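Local coordinates for protein vibralactone Cyclase (Boreostereum vibrans, PDB 6KD0) that probably catalyses the cyclization that forms the fused bicyclic beta-lactone of vibralactone, using an alpha/beta-hydrolase fold, at residues I121-L125 against I331-S335; K168-V172 against L337-Q343. All coordinates share one frame; numbering follows the deposited sequence.

Contact 1. Residues I121-L125 against I331-S335; sequences ICDKL and IEGMS
Ile121 and Ile331 lay their CG1 arms against one another, CG1 to CG1 at 3.7 Å, and open an apolar contact between helix 115-125 and helix 321-338. In both isoleucines CG1 is anti to the carbonyl carbon (chi1 -79° at Ile121) and CD1 continues the arm, which brings the two ethyl branches together at an oblique angle. The Ile331 CG2 methyl, anti to the backbone N, presses on Leu125 CD1 at 3.5 Å, a little closer than ordinary van der Waals contact. Leu125 thus divides its branches: CD1 goes to Ile331, while CD2 meets Met334 CB at 3.7 Å.

Met334, extended beyond CG, crosses Ile121 at about a right angle, its SD 3.9 Å from Ile121 CD1. Both residues also touch Leu98 of strand 97-101, and Met334 reaches Trp100, so this end of the contact rests on the central sheet.

Toward the more exposed side the contact thins. The CG methylene of Lys124 lies 4.3 Å from Ile331 CG2, and Ser335 OG comes within 3.7 Å of Leu125 CD1, a hydroxyl beside a methyl.

The short helical segments are 11.3 Å apart at closest approach and cross at -50°, a wide spacing bridged by large side chains. With no hydrogen bond between the segments, two helices of the alpha/beta-hydrolase fold meet here through dispersion and hydrophobic burial, their aliphatic branches packed together, with Ile121 and Met334 against strand 97-101.

Contact 2. Residues K168-V172 against L337-Q343; sequences KKGFV and LFSKTPQ
Phe338 lays one ring face over the CG2 methyl of Val172, which sits 3.6 Å from the ring centroid and 15° off the normal, a CH-pi contact displaced slightly toward the rim on the CE1 side. CG2 is the Val172 branch anti to the carbonyl carbon; the other methyl, CG1, meets Leu337 CD1 at 3.8 Å. The backbone of Gly170 lies at the ring edge, its C atom 4.1 Å from Phe338 CE1. Thr341 OG1 lies 3.1 Å from Gly170 CA.

These residues join the start of strand 171-176, inside the central sheet of the alpha/beta-hydrolase fold, to the end of helix 321-338 and the C-terminal tail. Val172 also pairs through its backbone with Leu97 and Tyr99 on the neighbouring strand. A type I beta turn from Phe338 to Thr341 leads out of the helix and brings the tail back to Gly170.

Thr341 OG1 donates to Lys169 O at 2.9 Å, approaching from above the carbonyl plane; with chi1 at 49°, OG1 lies between the backbone N and the carbonyl carbon and faces the 168-172 segment, where it can reach Lys169 O. Two waters join the segments as well, one donating to Lys168 O and accepting from Gln343 NE2, the other close to Lys169 O and Phe338 O. The Gln343 chain bends at chi2, and its side-chain amide turns back to Thr341 O, NE2 donating at 2.8 Å and nearly straight at 164°. That amide crosses the extended Lys169 chain, OE1 lying 3.4 Å from Lys169 CD, while Lys169 NZ is hydrogen-bonded to Thr94 OG1.

How the contacts relate
Both contacts draw on helix 321-338: contact 1 uses its residues 331-335, and contact 2 begins at Leu337 and Phe338 near the end of that helix and continues into the tail. Their centres lie 11 Å apart, and Leu98 of strand 97-101 touches side chains from both, Ile121 and Met334 in contact 1, Val172 and Phe338 in contact 2. Along the chain their segments alternate, 331-335 and 337-343 all but adjoining, with no other touch between the contacts. The strand entered at Phe171 leads to a probable nucleophile elbow at Gly175, Ser177 and Gly179, with Ser177, His311 and Asp281 arranged as a likely catalytic triad; Met334 lies near that elbow without touching it.

Contact 1. Residues I121-L125 against I331-S335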
loop_
_atom_site.group_PDB
_atom_site.type_symbol
_atom_site.label_atom_id
_atom_site.label_comp_id
_atom_site.label_asym_id
_atom_site.label_seq_id
_atom_site.Cartn_x
_atom_site.Cartn_y
_atom_site.Cartn_z
ATOM N N ILE A 121 -8.366 12.314 3.080
ATOM C CA ILE A 121 -8.569 11.345 4.151
ATOM C C ILE A 121 -8.323 12.000 5.496
ATOM O O ILE A 121 -9.077 11.783 6.455
ATOM C CB ILE A 121 -7.671 10.105 3.947
ATOM C CG1 ILE A 121 -8.282 9.171 2.895
ATOM C CG2 ILE A 121 -7.451 9.376 5.281
ATOM C CD1 ILE A 121 -7.364 8.062 2.434
ATOM N N CYS A 122 -7.290 12.841 5.582
ATOM C CA CYS A 122 -6.985 13.484 6.855
ATOM C C CYS A 122 -8.156 14.340 7.318
ATOM O O CYS A 122 -8.471 14.362 8.511
ATOM C CB CYS A 122 -5.684 14.285 6.753
ATOM S SG CYS A 122 -5.779 16.050 6.371
ATOM N N ASP A 123 -8.877 14.963 6.379
ATOM C CA ASP A 123 -10.056 15.736 6.768
ATOM C C ASP A 123 -11.231 14.816 7.073
ATOM O O ASP A 123 -11.956 15.033 8.054
ATOM C CB ASP A 123 -10.395 16.729 5.656
ATOM C CG ASP A 123 -11.712 17.446 5.870
ATOM O OD1 ASP A 123 -11.805 18.240 6.828
ATOM O OD2 ASP A 123 -12.640 17.223 5.059
ATOM N N LYS A 124 -11.405 13.755 6.278
ATOM C CA LYS A 124 -12.580 12.906 6.441
ATOM C C LYS A 124 -12.513 12.128 7.743
ATOM O O LYS A 124 -13.517 12.005 8.445
ATOM C CB LYS A 124 -12.716 11.959 5.252
ATOM C CG LYS A 124 -13.738 10.847 5.454
ATOM C CD LYS A 124 -14.868 10.935 4.449
ATOM C CE LYS A 124 -16.018 9.998 4.834
ATOM N NZ LYS A 124 -17.225 10.771 5.246
ATOM N N LEU A 125 -11.333 11.623 8.098
ATOM C CA LEU A 125 -11.186 10.742 9.250
ATOM C C LEU A 125 -10.747 11.474 10.504
ATOM O O LEU A 125 -10.789 10.886 11.600
ATOM C CB LEU A 125 -10.166 9.644 8.933
ATOM C CG LEU A 125 -10.730 8.345 8.375
ATOM C CD1 LEU A 125 -11.843 8.600 7.384
ATOM C CD2 LEU A 125 -9.622 7.519 7.754
ATOM N N ILE A 331 -11.210 3.811 2.681
ATOM C CA ILE A 331 -11.421 4.737 3.788
ATOM C C ILE A 331 -12.247 4.084 4.894
ATOM O O ILE A 331 -11.994 4.310 6.085
ATOM C CB ILE A 331 -12.061 6.038 3.270
ATOM C CG1 ILE A 331 -11.065 6.773 2.362
ATOM C CG2 ILE A 331 -12.496 6.907 4.429
ATOM C CD1 ILE A 331 -11.667 7.969 1.643
ATOM N N GLU A 332 -13.216 3.239 4.521
ATOM C CA GLU A 332 -14.015 2.504 5.507
ATOM C C GLU A 332 -13.166 1.496 6.275
ATOM O O GLU A 332 -13.376 1.285 7.476
ATOM C CB GLU A 332 -15.178 1.778 4.828
ATOM C CG GLU A 332 -16.427 2.611 4.584
ATOM C CD GLU A 332 -17.458 1.866 3.736
ATOM O OE1 GLU A 332 -18.407 2.522 3.237
ATOM O OE2 GLU A 332 -17.320 0.625 3.572
ATOM N N GLY A 333 -12.224 0.842 5.597
ATOM C CA GLY A 333 -11.319 -0.061 6.296
ATOM C C GLY A 333 -10.411 0.681 7.259
ATOM O O GLY A 333 -10.165 0.233 8.384
ATOM N N MET A 334 -9.903 1.835 6.829
ATOM C CA MET A 334 -9.186 2.704 7.761
ATOM C C MET A 334 -10.047 3.048 8.971
ATOM O O MET A 334 -9.568 3.034 10.111
ATOM C CB MET A 334 -8.736 3.981 7.063
ATOM C CG MET A 334 -7.669 3.736 5.995
ATOM S SD MET A 334 -7.180 5.229 5.128
ATOM C CE MET A 334 -5.751 4.580 4.226
ATOM N N SER A 335 -11.301 3.428 8.731
ATOM C CA SER A 335 -12.185 3.787 9.836
ATOM C C SER A 335 -12.384 2.615 10.777
ATOM O O SER A 335 -12.415 2.802 11.994
ATOM C CB SER A 335 -13.525 4.285 9.306
ATOM O OG SER A 335 -13.400 5.643 8.957
#

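Contact 2. Residues K168-V172 against L337-Q343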
loop_
_atom_site.group_PDB
_atom_site.type_symbol
_atom_site.label_atom_id
_atom_site.label_comp_id
_atom_site.label_asym_id
_atom_site.label_seq_id
_atom_site.Cartn_x
_atom_site.Cartn_y
_atom_site.Cartn_z
ATOM N N LYS A 168 -0.993 6.908 20.393
ATOM C CA LYS A 168 -1.849 6.278 21.391
ATOM C C LYS A 168 -3.320 6.426 21.046
ATOM O O LYS A 168 -4.133 5.639 21.533
ATOM C CB LYS A 168 -1.599 6.872 22.778
ATOM C CG LYS A 168 -0.159 6.798 23.256
ATOM C CD LYS A 168 0.199 5.434 23.802
ATOM C CE LYS A 168 -0.352 5.237 25.205
ATOM N NZ LYS A 168 -1.102 3.954 25.338
ATOM N N LYS A 169 -3.672 7.413 20.222
ATOM C CA LYS A 169 -5.043 7.554 19.755
ATOM C C LYS A 169 -5.351 6.651 18.569
ATOM O O LYS A 169 -6.500 6.611 18.117
ATOM C CB LYS A 169 -5.311 9.016 19.392
ATOM C CG LYS A 169 -5.063 9.950 20.573
ATOM C CD LYS A 169 -5.713 11.305 20.372
ATOM C CE LYS A 169 -5.702 12.115 21.669
ATOM N NZ LYS A 169 -6.418 13.427 21.479
ATOM N N GLY A 170 -4.371 5.895 18.095
ATOM C CA GLY A 170 -4.537 5.086 16.909
ATOM C C GLY A 170 -3.302 5.253 16.064
ATOM O O GLY A 170 -2.803 6.370 15.916
ATOM N N PHE A 171 -2.804 4.148 15.511
ATOM C CA PHE A 171 -1.547 4.147 14.771
ATOM C C PHE A 171 -1.693 3.060 13.704
ATOM O O PHE A 171 -1.444 1.885 13.963
ATOM C CB PHE A 171 -0.368 3.909 15.711
ATOM C CG PHE A 171 0.982 4.109 15.080
ATOM C CD1 PHE A 171 1.115 4.711 13.842
ATOM C CD2 PHE A 171 2.130 3.692 15.746
ATOM C CE1 PHE A 171 2.376 4.878 13.278
ATOM C CE2 PHE A 171 3.379 3.858 15.191
ATOM C CZ PHE A 171 3.502 4.453 13.956
ATOM N N VAL A 172 -2.134 3.470 12.516
ATOM C CA VAL A 172 -2.465 2.556 11.428
ATOM C C VAL A 172 -1.417 2.693 10.333
ATOM O O VAL A 172 -1.132 3.806 9.873
ATOM C CB VAL A 172 -3.877 2.838 10.874
ATOM C CG1 VAL A 172 -4.134 2.001 9.618
ATOM C CG2 VAL A 172 -4.920 2.540 11.939
ATOM N N LEU A 337 -10.194 0.179 11.341
ATOM C CA LEU A 337 -8.964 0.049 12.114
ATOM C C LEU A 337 -8.851 1.129 13.190
ATOM O O LEU A 337 -8.472 0.844 14.332
ATOM C CB LEU A 337 -7.763 0.086 11.175
ATOM C CG LEU A 337 -7.710 -1.093 10.204
ATOM C CD1 LEU A 337 -6.617 -0.873 9.132
ATOM C CD2 LEU A 337 -7.476 -2.400 10.954
ATOM N N PHE A 338 -9.170 2.373 12.848
ATOM C CA PHE A 338 -9.102 3.440 13.836
ATOM C C PHE A 338 -10.183 3.298 14.906
ATOM O O PHE A 338 -10.011 3.823 16.012
ATOM C CB PHE A 338 -9.191 4.799 13.149
ATOM C CG PHE A 338 -7.887 5.264 12.533
ATOM C CD1 PHE A 338 -6.763 5.486 13.319
ATOM C CD2 PHE A 338 -7.793 5.483 11.169
ATOM C CE1 PHE A 338 -5.578 5.921 12.759
ATOM C CE2 PHE A 338 -6.601 5.916 10.595
ATOM C CZ PHE A 338 -5.495 6.132 11.389
ATOM N N SER A 339 -11.274 2.579 14.618
ATOM C CA SER A 339 -12.320 2.376 15.619
ATOM C C SER A 339 -11.874 1.477 16.759
ATOM O O SER A 339 -12.597 1.370 17.754
ATOM C CB SER A 339 -13.580 1.788 14.984
ATOM O OG SER A 339 -13.394 0.405 14.721
ATOM N N LYS A 340 -10.711 0.836 16.644
ATOM C CA LYS A 340 -10.190 0.018 17.724
ATOM C C LYS A 340 -9.507 0.842 18.809
ATOM O O LYS A 340 -9.185 0.298 19.868
ATOM C CB LYS A 340 -9.249 -1.033 17.145
ATOM C CG LYS A 340 -9.972 -1.888 16.122
ATOM C CD LYS A 340 -9.272 -3.194 15.826
ATOM C CE LYS A 340 -10.211 -4.156 15.101
ATOM N NZ LYS A 340 -11.409 -4.497 15.922
ATOM N N THR A 341 -9.295 2.138 18.574
ATOM C CA THR A 341 -8.888 3.089 19.613
ATOM C C THR A 341 -9.722 4.352 19.440
ATOM O O THR A 341 -9.200 5.426 19.111
ATOM C CB THR A 341 -7.390 3.402 19.538
ATOM O OG1 THR A 341 -7.039 3.733 18.190
ATOM C CG2 THR A 341 -6.559 2.221 19.996
ATOM N N PRO A 342 -11.035 4.256 19.688
ATOM C CA PRO A 342 -11.966 5.290 19.217
ATOM C C PRO A 342 -11.805 6.614 19.947
ATOM O O PRO A 342 -11.561 6.659 21.151
ATOM C CB PRO A 342 -13.344 4.674 19.493
ATOM C CG PRO A 342 -13.124 3.737 20.625
ATOM C CD PRO A 342 -11.721 3.183 20.430
ATOM N N GLN A 343 -11.965 7.703 19.201
ATOM C CA GLN A 343 -11.846 9.033 19.778
ATOM C C GLN A 343 -13.178 9.778 19.758
ATOM O O GLN A 343 -13.256 10.934 20.198
ATOM C CB GLN A 343 -10.786 9.846 19.034
ATOM C CG GLN A 343 -9.457 9.134 18.950
ATOM C CD GLN A 343 -8.835 8.935 20.315
ATOM O OE1 GLN A 343 -8.689 9.886 21.085
ATOM N NE2 GLN A 343 -8.468 7.698 20.625
HETATM O O HOH W 1 -6.792 6.661 22.996
HETATM O O HOH W 2 -8.632 5.985 16.162
#